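Local coordinates for protein VMB-1 (Vibrio alginolyticus, PDB 6JV4) that probably hydrolyses beta-lactam antibiotics to substituted beta-amino acids, as a zinc-dependent subclass B1 metallo-beta-lactamase, at residues A[15-18]-A[19-23]; A[92-96]-A[97-101]; A[129-132]-A[133-136]; A[151-155]-A[156-160]; A[177-181]-A[182-186]. All coordinates share one frame; numbering follows the deposited sequence.

In the fold
Contacts 1, 3 and 4 are tight beta turns with bulges, close together in the alpha-beta/beta-alpha sandwich, contact 4 touching both contacts 1 and 3, whereas contacts 2 and 5 sit at helix ends. Contact 1 belongs to the seven-stranded sheet and contacts 3 and 4 to the five-stranded one; Val21 packs against Leu153 and Ile158 between the two sheets, and residues 133-136 run beside 151-155 as neighbouring strands. Contact 4 has the most buried residues, contact 5 the fewest. Contact 1 carries a lysine-aspartate salt bridge at the surface, contact 3 a glutamate that binds across its loop, contact 2 an asparagine-threonine bond, and contact 5 an asparagine-to-amide bond, with a tryptophan beside the zinc ligand His144.

Contact 1. Residues A[15-18]-A[19-23]; sequences KKLS and DNVYQ
This is a local beta-hairpin contact: Lys16 and Tyr22 pair where the edge strand 13-16 of the seven-stranded sheet turns back into strand 21-30. A type I turn from Ser18 to Val21 reverses the chain, and a classic beta bulge adjoins it, with Leu17 and Ser18 both facing Val21. Val21 O accepts both amides, Leu17 N at 2.8 Å and Ser18 N at 3.0 Å, each in the carbonyl plane. On one face of the hairpin, Lys16 leaves with CG trans to its own amide nitrogen (chi1 -177°) and stays extended, which carries its methylenes across the Tyr22 ring. CG lies over the ring face in a CH-pi contact, 4.1 Å from the Tyr22 centroid, while CE reaches the phenol oxygen OH at 3.5 Å. Trp67 meets the same ring edge-to-face. On the other face Val21 and Gln23 are buried, and Leu17 CD2 and Lys15 CD both come within 3.8 Å of Gln23 OE1, with Lys15 and Gln23 lying side by side; Gln23 NE2 is held by Ser39. Ser18 OG hydrogen-bonds a water at 2.6 Å beside the turn. Beyond the aromatic ring, the ammonium of Lys16 closes a salt bridge over the turn, NZ meeting Asp19 OD1 at 2.9 Å nearly in line with its C-O bond.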
# COMPACT_ATOMS: atom_id res chain seq x y z
N LYS A 15 -5.15 1.29 -13.84
CA LYS A 15 -5.15 0.02 -14.60
C LYS A 15 -6.20 -0.85 -13.95
O LYS A 15 -6.20 -0.97 -12.72
CB LYS A 15 -3.78 -0.67 -14.63
CG LYS A 15 -2.74 0.09 -15.47
CD LYS A 15 -1.30 -0.22 -15.14
CE LYS A 15 -0.52 -1.07 -16.12
NZ LYS A 15 0.94 -0.90 -15.84
N LYS A 16 -7.05 -1.46 -14.74
CA LYS A 16 -8.04 -2.41 -14.20
C LYS A 16 -7.38 -3.77 -13.97
O LYS A 16 -6.72 -4.28 -14.89
CB LYS A 16 -9.20 -2.50 -15.18
CG LYS A 16 -10.32 -3.39 -14.68
CD LYS A 16 -11.42 -3.55 -15.72
CE LYS A 16 -12.73 -3.92 -15.08
NZ LYS A 16 -13.67 -4.43 -16.10
N LEU A 17 -7.48 -4.31 -12.76
CA LEU A 17 -6.90 -5.63 -12.39
C LEU A 17 -8.06 -6.64 -12.41
O LEU A 17 -7.83 -7.78 -12.78
CB LEU A 17 -6.19 -5.62 -11.02
CG LEU A 17 -5.02 -4.64 -10.87
CD1 LEU A 17 -4.35 -4.81 -9.51
CD2 LEU A 17 -4.00 -4.81 -11.96
N SER A 18 -9.24 -6.20 -12.04
CA SER A 18 -10.47 -7.05 -12.10
C SER A 18 -11.66 -6.12 -12.08
O SER A 18 -11.48 -4.92 -11.94
CB SER A 18 -10.47 -8.05 -10.96
OG SER A 18 -10.74 -7.39 -9.71
N ASP A 19 -12.89 -6.64 -12.23
CA ASP A 19 -14.09 -5.79 -12.24
C ASP A 19 -14.17 -4.92 -10.99
O ASP A 19 -14.72 -3.83 -11.07
CB ASP A 19 -15.37 -6.64 -12.30
CG ASP A 19 -15.61 -7.16 -13.70
OD1 ASP A 19 -15.10 -6.54 -14.66
OD2 ASP A 19 -16.25 -8.21 -13.80
N ASN A 20 -13.65 -5.41 -9.87
CA ASN A 20 -13.82 -4.70 -8.58
C ASN A 20 -12.49 -4.05 -8.12
O ASN A 20 -12.49 -3.52 -7.02
CB ASN A 20 -14.38 -5.65 -7.53
CG ASN A 20 -15.76 -6.12 -7.91
OD1 ASN A 20 -16.62 -5.29 -8.21
ND2 ASN A 20 -15.97 -7.42 -7.94
N VAL A 21 -11.39 -4.23 -8.85
CA VAL A 21 -10.05 -3.82 -8.33
C VAL A 21 -9.34 -3.02 -9.43
O VAL A 21 -9.03 -3.61 -10.48
CB VAL A 21 -9.22 -5.02 -7.85
CG1 VAL A 21 -7.90 -4.59 -7.23
CG2 VAL A 21 -9.97 -5.85 -6.81
N TYR A 22 -8.96 -1.78 -9.12
CA TYR A 22 -8.14 -0.94 -10.01
C TYR A 22 -6.84 -0.62 -9.29
O TYR A 22 -6.83 -0.52 -8.06
CB TYR A 22 -8.88 0.33 -10.37
CG TYR A 22 -10.01 0.07 -11.34
CD1 TYR A 22 -9.88 0.35 -12.69
CD2 TYR A 22 -11.21 -0.45 -10.88
CE1 TYR A 22 -10.93 0.12 -13.58
CE2 TYR A 22 -12.27 -0.67 -11.75
CZ TYR A 22 -12.12 -0.40 -13.09
OH TYR A 22 -13.18 -0.63 -13.93
N GLN A 23 -5.79 -0.57 -10.08
CA GLN A 23 -4.49 -0.10 -9.63
C GLN A 23 -4.40 1.40 -9.93
O GLN A 23 -4.44 1.77 -11.11
CB GLN A 23 -3.42 -0.90 -10.36
CG GLN A 23 -1.98 -0.55 -10.00
CD GLN A 23 -1.03 -1.33 -10.88
OE1 GLN A 23 -1.44 -2.03 -11.80
NE2 GLN A 23 0.26 -1.26 -10.64
O HOH W 1 -12.92 -8.56 -8.91

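Contact 2. Residues A[92-96]-A[97-101]; sequences PLLND and LKIKT
Asn95 and Thr101 meet because each first torsion swings its polar end inward. In Asn95, chi1 of -78° sets CG trans to the carbonyl carbon, and the nearly flat chi2 of -7° turns OD1 toward the strand. Thr101, with chi1 of 55°, tucks OG1 between its own N and C and leaves CG2 to the leucine beside it. The hydroxyl donates to Asn95 OD1 at 2.7 Å, in the amide plane and on a lone pair, the two side chains crossing at about a right angle. A water donates to the same oxygen and, at 2.7 Å, to Ile99 O, tying the helix to the residue just before the strand. The amide is fixed at its other end too, since Asn95 ND2 binds Glu117; Thr101 OG1 is also bonded to Ser120 N.

The apolar part of the contact is made by the leucines. Leu94 CB packs on Thr101 CG2 at 3.6 Å, and its CD2 meets Ile99 CD1 at 3.7 Å. Nearer the solvent, Leu93 CD1 touches Leu97 CD1 at 4.0 Å. Leu93 and Leu94 continue onto helix 58-70, and Ile99 onto strand 74-79.

The backbone closes the helix. Ile99 N reaches back to Leu94 O at 2.9 Å, and Lys98 N to Asn95 O at 3.0 Å, with Lys98 itself at positive phi. This is the Schellman motif, ending helix 91-96 and sending the chain into parallel strand 100-104 of the larger sheet.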
# COMPACT_ATOMS: atom_id res chain seq x y z
N PRO A 92 -4.81 14.22 5.27
CA PRO A 92 -5.48 15.47 5.61
C PRO A 92 -6.64 15.75 4.65
O PRO A 92 -7.73 16.09 5.13
CB PRO A 92 -4.36 16.51 5.53
CG PRO A 92 -3.11 15.70 5.85
CD PRO A 92 -3.36 14.39 5.14
N LEU A 93 -6.41 15.61 3.34
CA LEU A 93 -7.47 15.83 2.33
C LEU A 93 -8.63 14.89 2.62
O LEU A 93 -9.78 15.35 2.58
CB LEU A 93 -6.92 15.61 0.92
CG LEU A 93 -7.98 15.68 -0.17
CD1 LEU A 93 -8.59 17.10 -0.24
CD2 LEU A 93 -7.41 15.26 -1.50
N LEU A 94 -8.36 13.59 2.83
CA LEU A 94 -9.50 12.65 3.01
C LEU A 94 -10.24 12.99 4.30
O LEU A 94 -11.51 12.96 4.30
CB LEU A 94 -8.98 11.21 3.03
CG LEU A 94 -8.31 10.72 1.75
CD1 LEU A 94 -7.82 9.28 1.90
CD2 LEU A 94 -9.20 10.81 0.54
N ASN A 95 -9.52 13.35 5.35
CA ASN A 95 -10.15 13.69 6.65
C ASN A 95 -11.02 14.95 6.45
O ASN A 95 -12.17 14.95 6.93
CB ASN A 95 -9.11 13.83 7.74
CG ASN A 95 -8.59 12.50 8.28
OD1 ASN A 95 -9.10 11.42 7.93
ND2 ASN A 95 -7.53 12.60 9.08
N ASP A 96 -10.51 15.91 5.69
CA ASP A 96 -11.27 17.15 5.33
C ASP A 96 -12.55 16.84 4.55
O ASP A 96 -13.53 17.56 4.84
CB ASP A 96 -10.40 18.12 4.54
CG ASP A 96 -9.42 18.86 5.40
OD1 ASP A 96 -9.57 18.79 6.63
OD2 ASP A 96 -8.52 19.50 4.83
N LEU A 97 -12.57 15.81 3.69
CA LEU A 97 -13.75 15.36 2.90
C LEU A 97 -14.60 14.38 3.70
O LEU A 97 -15.54 13.85 3.13
CB LEU A 97 -13.28 14.75 1.57
CG LEU A 97 -12.47 15.67 0.67
CD1 LEU A 97 -11.89 14.90 -0.51
CD2 LEU A 97 -13.32 16.84 0.19
N LYS A 98 -14.27 14.13 4.97
CA LYS A 98 -14.99 13.16 5.83
C LYS A 98 -15.02 11.78 5.18
O LYS A 98 -16.00 11.05 5.31
CB LYS A 98 -16.38 13.73 6.17
CG LYS A 98 -16.32 15.16 6.68
CD LYS A 98 -17.22 15.42 7.87
CE LYS A 98 -17.13 16.86 8.34
NZ LYS A 98 -18.44 17.54 8.22
N ILE A 99 -13.93 11.40 4.50
CA ILE A 99 -13.70 10.01 4.03
C ILE A 99 -12.93 9.32 5.16
O ILE A 99 -11.91 9.88 5.56
CB ILE A 99 -12.94 10.02 2.70
CG1 ILE A 99 -13.72 10.71 1.59
CG2 ILE A 99 -12.54 8.60 2.30
CD1 ILE A 99 -12.89 11.04 0.39
N LYS A 100 -13.43 8.23 5.73
CA LYS A 100 -12.77 7.58 6.88
C LYS A 100 -11.38 7.11 6.42
O LYS A 100 -11.27 6.61 5.29
CB LYS A 100 -13.53 6.37 7.42
CG LYS A 100 -14.94 6.64 7.92
CD LYS A 100 -15.49 5.55 8.82
CE LYS A 100 -16.76 5.99 9.54
NZ LYS A 100 -16.63 5.80 11.00
N THR A 101 -10.39 7.37 7.24
CA THR A 101 -9.01 6.90 7.02
C THR A 101 -8.66 5.91 8.09
O THR A 101 -8.87 6.17 9.28
CB THR A 101 -8.03 8.07 6.93
OG1 THR A 101 -8.15 8.88 8.10
CG2 THR A 101 -8.25 8.91 5.69
O HOH W 2 -12.02 11.03 8.01

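Contact 3. Residues A[129-132]-A[133-136]; sequences EFID and GVAS
Glu129 folds back over the turn and grips it at two points, Ser136 and Gly133. Its chain bends twice in the same sense (chi1 -78°, chi2 -68°), bringing the carboxylate across to the returning strand. OE2 takes the Ser136 hydroxyl at 2.6 Å on its syn lone pair. OE1 accepts Gly133 N at 3.1 Å, met nearly end-on to the C-O bond, so two separate bonds fix the rotation of the carboxylate and clamp the loop. Gly133 itself has positive phi.

The opposite, apolar face belongs to Ile131. With CG1 trans to the carbonyl carbon, its two branches divide the work: CG2 abuts Val134 CB at 3.7 Å and CD1 abuts Ala135 CB at 3.9 Å. Phe130, whose CG stands trans to the amide nitrogen (chi1 169°), leads its ring away toward strand 74-79; Ala135 CB sits at the ring edge, 4.1 Å from CD2. Ile131 and Val134 continue onto Val43 and Asn45.

Ile131 O receives both Val134 N and Ala135 N, the latter in plane on a lone pair. Ile131 N binds Ala135 O at 3.1 Å, and Phe130 N bonds the same oxygen weakly. Phe130 and Ile131 facing Ala135, and Val134 and Ala135 facing Ile131, make two classic beta bulges in the tight connection between antiparallel strands 127-129 and 135-138, at the edge of the five-stranded sheet.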
# COMPACT_ATOMS: atom_id res chain seq x y z
N GLU A 129 -10.52 -6.65 9.33
CA GLU A 129 -11.40 -6.67 8.15
C GLU A 129 -11.67 -5.25 7.72
O GLU A 129 -12.49 -4.54 8.33
CB GLU A 129 -12.70 -7.44 8.45
CG GLU A 129 -12.52 -8.93 8.41
CD GLU A 129 -12.22 -9.48 7.02
OE1 GLU A 129 -13.18 -9.65 6.16
OE2 GLU A 129 -11.04 -9.74 6.79
N PHE A 130 -10.90 -4.76 6.75
CA PHE A 130 -11.06 -3.38 6.25
C PHE A 130 -12.37 -3.25 5.44
O PHE A 130 -13.07 -2.22 5.52
CB PHE A 130 -9.81 -3.00 5.46
CG PHE A 130 -9.95 -1.74 4.68
CD1 PHE A 130 -10.24 -0.54 5.33
CD2 PHE A 130 -9.65 -1.70 3.33
CE1 PHE A 130 -10.37 0.63 4.61
CE2 PHE A 130 -9.76 -0.52 2.62
CZ PHE A 130 -10.10 0.65 3.26
N ILE A 131 -12.67 -4.23 4.61
CA ILE A 131 -13.96 -4.33 3.88
C ILE A 131 -14.46 -5.75 4.14
O ILE A 131 -13.81 -6.72 3.74
CB ILE A 131 -13.84 -4.05 2.37
CG1 ILE A 131 -13.00 -2.80 2.06
CG2 ILE A 131 -15.24 -3.97 1.74
CD1 ILE A 131 -12.59 -2.65 0.60
N ASP A 132 -15.61 -5.87 4.80
CA ASP A 132 -16.13 -7.20 5.23
C ASP A 132 -16.22 -8.16 4.04
O ASP A 132 -16.95 -7.87 3.10
CB ASP A 132 -17.48 -7.03 5.94
CG ASP A 132 -17.35 -6.42 7.33
OD1 ASP A 132 -16.23 -6.50 7.93
OD2 ASP A 132 -18.36 -5.87 7.83
N GLY A 133 -15.46 -9.26 4.11
CA GLY A 133 -15.44 -10.34 3.10
C GLY A 133 -14.63 -9.99 1.86
O GLY A 133 -14.66 -10.79 0.88
N VAL A 134 -14.00 -8.81 1.82
CA VAL A 134 -13.43 -8.27 0.55
C VAL A 134 -11.95 -7.91 0.74
O VAL A 134 -11.20 -8.05 -0.21
CB VAL A 134 -14.23 -7.05 0.06
CG1 VAL A 134 -13.66 -6.40 -1.18
CG2 VAL A 134 -15.67 -7.49 -0.19
N ALA A 135 -11.61 -7.30 1.87
CA ALA A 135 -10.23 -6.80 2.08
C ALA A 135 -9.82 -6.99 3.53
O ALA A 135 -10.49 -6.42 4.42
CB ALA A 135 -10.07 -5.38 1.64
N SER A 136 -8.69 -7.68 3.74
CA SER A 136 -8.16 -8.04 5.07
C SER A 136 -6.77 -7.42 5.25
O SER A 136 -5.91 -7.70 4.41
CB SER A 136 -8.05 -9.54 5.21
OG SER A 136 -9.33 -10.11 4.92

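Contact 4. Residues A[151-155]-A[156-160]; sequences VWLPN and EKILF
Strands 151-153 and 158-160 run antiparallel, 164° apart with axes 4.8 Å from each other, as a beta hairpin of the five-stranded sheet. Val151 pairs with Phe160 and Leu153 with Ile158; the turn is closed by a G1 bulge in which Lys157, at positive phi, and Ile158 both face Leu153. Leu153 O takes Ile158 N at 3.3 Å and, weakly, Lys157 N and Glu156 N. On the Trp152 face the indole, with CG trans to its amide nitrogen (chi1 177°), reaches along the turn: CH2 comes within 3.5 Å of Lys157 CA, and Leu159 CB meets the ring edge in plane, 3.9 Å from CE3. Pro154 CA covers one face of the indole toward its rim, and Tyr195 meets it from outside the hairpin. The other face is buried in the sandwich. Leu153 CD1 touches Ile158 CB at 4.1 Å, both leaning on Val21 of the larger sheet, while Phe160 touches Ile52, and its side chain is about 7 Å from that of zinc ligand His82. Two waters donate to the Glu156 carboxylate; one also accepts Asn155 N, the other only weakly Asn155 ND2, whose main partner is Gly133 O. Across the turn, Lys157 bends at chi2 and chi4 to return its ammonium, NZ striking Pro154 O at 2.7 Å almost straight down the carbonyl bond.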
# COMPACT_ATOMS: atom_id res chain seq x y z
N VAL A 151 -2.34 -5.92 2.48
CA VAL A 151 -3.81 -6.01 2.37
C VAL A 151 -4.11 -7.13 1.39
O VAL A 151 -3.60 -7.09 0.27
CB VAL A 151 -4.45 -4.69 1.96
CG1 VAL A 151 -5.98 -4.83 2.01
CG2 VAL A 151 -3.96 -3.55 2.84
N TRP A 152 -4.91 -8.09 1.83
CA TRP A 152 -5.32 -9.27 1.04
C TRP A 152 -6.73 -9.13 0.53
O TRP A 152 -7.58 -8.75 1.30
CB TRP A 152 -5.23 -10.49 1.94
CG TRP A 152 -5.68 -11.80 1.36
CD1 TRP A 152 -6.62 -12.61 1.92
CD2 TRP A 152 -5.14 -12.54 0.24
NE1 TRP A 152 -6.74 -13.78 1.22
CE2 TRP A 152 -5.86 -13.76 0.17
CE3 TRP A 152 -4.14 -12.31 -0.72
CZ2 TRP A 152 -5.54 -14.75 -0.76
CZ3 TRP A 152 -3.87 -13.26 -1.67
CH2 TRP A 152 -4.56 -14.49 -1.69
N LEU A 153 -6.94 -9.41 -0.76
CA LEU A 153 -8.27 -9.35 -1.39
C LEU A 153 -8.62 -10.80 -1.71
O LEU A 153 -8.17 -11.34 -2.71
CB LEU A 153 -8.20 -8.49 -2.65
CG LEU A 153 -7.65 -7.08 -2.47
CD1 LEU A 153 -7.73 -6.28 -3.77
CD2 LEU A 153 -8.32 -6.36 -1.35
N PRO A 154 -9.33 -11.50 -0.79
CA PRO A 154 -9.50 -12.94 -0.91
C PRO A 154 -10.29 -13.34 -2.16
O PRO A 154 -10.04 -14.45 -2.67
CB PRO A 154 -10.26 -13.29 0.41
CG PRO A 154 -10.93 -12.01 0.84
CD PRO A 154 -9.85 -10.99 0.48
N ASN A 155 -11.23 -12.52 -2.63
CA ASN A 155 -12.05 -12.92 -3.81
C ASN A 155 -11.18 -13.03 -5.05
O ASN A 155 -11.44 -13.94 -5.87
CB ASN A 155 -13.25 -11.99 -4.00
CG ASN A 155 -14.13 -12.02 -2.78
OD1 ASN A 155 -14.48 -13.11 -2.32
ND2 ASN A 155 -14.47 -10.88 -2.22
N GLU A 156 -10.20 -12.14 -5.25
CA GLU A 156 -9.36 -12.09 -6.47
C GLU A 156 -7.96 -12.69 -6.26
O GLU A 156 -7.19 -12.78 -7.25
CB GLU A 156 -9.17 -10.62 -6.84
CG GLU A 156 -10.45 -9.90 -7.15
CD GLU A 156 -11.32 -9.37 -6.04
OE1 GLU A 156 -10.92 -9.42 -4.85
OE2 GLU A 156 -12.46 -8.95 -6.36
N LYS A 157 -7.61 -13.04 -5.04
CA LYS A 157 -6.28 -13.55 -4.63
C LYS A 157 -5.24 -12.50 -5.01
O LYS A 157 -4.13 -12.84 -5.48
CB LYS A 157 -5.98 -14.91 -5.26
CG LYS A 157 -7.07 -15.97 -5.12
CD LYS A 157 -7.35 -16.26 -3.68
CE LYS A 157 -8.42 -17.31 -3.46
NZ LYS A 157 -9.75 -16.80 -3.87
N ILE A 158 -5.56 -11.24 -4.74
CA ILE A 158 -4.60 -10.12 -4.94
C ILE A 158 -4.03 -9.77 -3.58
O ILE A 158 -4.81 -9.43 -2.66
CB ILE A 158 -5.25 -8.93 -5.62
CG1 ILE A 158 -5.68 -9.30 -7.04
CG2 ILE A 158 -4.30 -7.72 -5.57
CD1 ILE A 158 -6.56 -8.28 -7.69
N LEU A 159 -2.71 -9.74 -3.50
CA LEU A 159 -2.06 -9.29 -2.27
C LEU A 159 -1.42 -7.93 -2.55
O LEU A 159 -0.50 -7.87 -3.41
CB LEU A 159 -0.98 -10.29 -1.86
CG LEU A 159 -0.19 -9.84 -0.63
CD1 LEU A 159 -1.10 -9.78 0.59
CD2 LEU A 159 0.98 -10.81 -0.40
N PHE A 160 -1.91 -6.87 -1.92
CA PHE A 160 -1.23 -5.53 -1.94
C PHE A 160 -0.11 -5.54 -0.92
O PHE A 160 -0.33 -5.58 0.29
CB PHE A 160 -2.18 -4.37 -1.65
CG PHE A 160 -1.47 -3.05 -1.81
CD1 PHE A 160 -1.18 -2.59 -3.07
CD2 PHE A 160 -1.06 -2.33 -0.70
CE1 PHE A 160 -0.49 -1.39 -3.25
CE2 PHE A 160 -0.34 -1.15 -0.87
CZ PHE A 160 -0.04 -0.69 -2.14
O HOH W 3 -11.72 -9.67 -2.30
O HOH W 4 -14.45 -8.61 -4.63

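Contact 5. Residues A[177-181]-A[182-186]; sequences GDANI and SEWPN
Asn180 and Glu183 meet at the turn that leads into helix 184-194. The close part of the contact is made by backbone and amide. Asn180 has CG trans to its own N (chi1 -168°), which places OD1 3.0 Å from Glu183 N; this donor approaches from above the amide plane, 52° out of it. Glu183 CB also packs on OD1, at 3.4 Å. Weak bonds run from Trp184 N to Asn180 O at 3.0 Å and to Ile181 O, and the CD of Pro185 presses to within 3.2 Å of Ile181 O. The side chain and carbonyl of Asn180 thus both take amides, three and four residues on, of the chain entering a helix of the metallo-beta-lactamase alpha-beta/beta-alpha fold. Inside, Trp184 is buried: Ala179 CB comes near CZ3, Phe164 stacks on the indole and its carbonyl takes NE1, and the ring lies about 4 Å from the side chain of zinc ligand His144. In the preceding loop, Asp178 bonds another zinc ligand, His84. The outer side is looser. A water accepts Ser182 N at 2.9 Å and gives only a weak bond to Asn180 OD1, and exposed Ser182 keeps its CB 3.8 Å from that oxygen. Farther along the chain, Asn186 ND2 reaches back to Glu183 OE2 at 3.3 Å, meeting the carboxylate from above its plane.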
# COMPACT_ATOMS: atom_id res chain seq x y z
N GLY A 177 16.19 4.04 5.38
CA GLY A 177 16.37 4.91 6.56
C GLY A 177 15.50 4.52 7.71
O GLY A 177 15.87 4.77 8.86
N ASP A 178 14.28 4.02 7.44
CA ASP A 178 13.30 3.67 8.47
C ASP A 178 13.07 2.16 8.49
O ASP A 178 12.17 1.70 9.24
CB ASP A 178 11.97 4.40 8.22
CG ASP A 178 12.10 5.91 8.38
OD1 ASP A 178 12.77 6.30 9.37
OD2 ASP A 178 11.53 6.64 7.57
N ALA A 179 13.92 1.40 7.81
CA ALA A 179 13.73 -0.07 7.67
C ALA A 179 14.34 -0.86 8.84
O ALA A 179 15.21 -0.35 9.61
CB ALA A 179 14.33 -0.50 6.36
N ASN A 180 13.85 -2.08 9.02
CA ASN A 180 14.37 -3.10 9.95
C ASN A 180 14.85 -4.24 9.07
O ASN A 180 14.04 -5.18 8.80
CB ASN A 180 13.35 -3.53 10.97
CG ASN A 180 13.97 -4.34 12.06
OD1 ASN A 180 14.92 -5.09 11.81
ND2 ASN A 180 13.39 -4.24 13.25
N ILE A 181 16.08 -4.12 8.57
CA ILE A 181 16.59 -5.12 7.59
C ILE A 181 16.66 -6.51 8.24
O ILE A 181 16.37 -7.50 7.51
CB ILE A 181 17.91 -4.65 6.95
CG1 ILE A 181 17.62 -3.46 6.04
CG2 ILE A 181 18.56 -5.78 6.17
CD1 ILE A 181 18.86 -2.69 5.58
N SER A 182 17.06 -6.60 9.53
CA SER A 182 17.17 -7.88 10.26
C SER A 182 15.83 -8.58 10.35
O SER A 182 15.81 -9.78 10.24
CB SER A 182 17.74 -7.69 11.66
OG SER A 182 19.10 -7.35 11.47
N GLU A 183 14.75 -7.83 10.56
CA GLU A 183 13.41 -8.43 10.79
C GLU A 183 12.76 -8.75 9.45
O GLU A 183 11.93 -9.68 9.40
CB GLU A 183 12.52 -7.52 11.64
CG GLU A 183 11.29 -8.22 12.19
CD GLU A 183 11.55 -9.36 13.18
OE1 GLU A 183 12.71 -9.51 13.66
OE2 GLU A 183 10.64 -10.20 13.33
N TRP A 184 13.08 -8.01 8.39
CA TRP A 184 12.30 -8.08 7.14
C TRP A 184 12.13 -9.51 6.63
O TRP A 184 11.05 -9.91 6.21
CB TRP A 184 12.93 -7.18 6.09
CG TRP A 184 12.05 -6.67 4.99
CD1 TRP A 184 10.91 -7.24 4.44
CD2 TRP A 184 12.30 -5.50 4.22
NE1 TRP A 184 10.45 -6.49 3.40
CE2 TRP A 184 11.28 -5.41 3.24
CE3 TRP A 184 13.28 -4.49 4.28
CZ2 TRP A 184 11.23 -4.39 2.31
CZ3 TRP A 184 13.16 -3.43 3.42
CH2 TRP A 184 12.18 -3.40 2.44
N PRO A 185 13.17 -10.36 6.58
CA PRO A 185 12.96 -11.71 6.05
C PRO A 185 12.00 -12.56 6.89
O PRO A 185 11.27 -13.37 6.32
CB PRO A 185 14.36 -12.30 6.05
CG PRO A 185 15.30 -11.12 6.12
CD PRO A 185 14.57 -10.06 6.90
N ASN A 186 12.02 -12.41 8.21
CA ASN A 186 11.09 -13.14 9.10
C ASN A 186 9.66 -12.62 8.86
O ASN A 186 8.72 -13.40 8.72
CB ASN A 186 11.46 -12.98 10.58
CG ASN A 186 10.62 -13.87 11.47
OD1 ASN A 186 10.54 -15.08 11.25
ND2 ASN A 186 9.97 -13.29 12.47
O HOH W 5 18.27 -4.47 11.03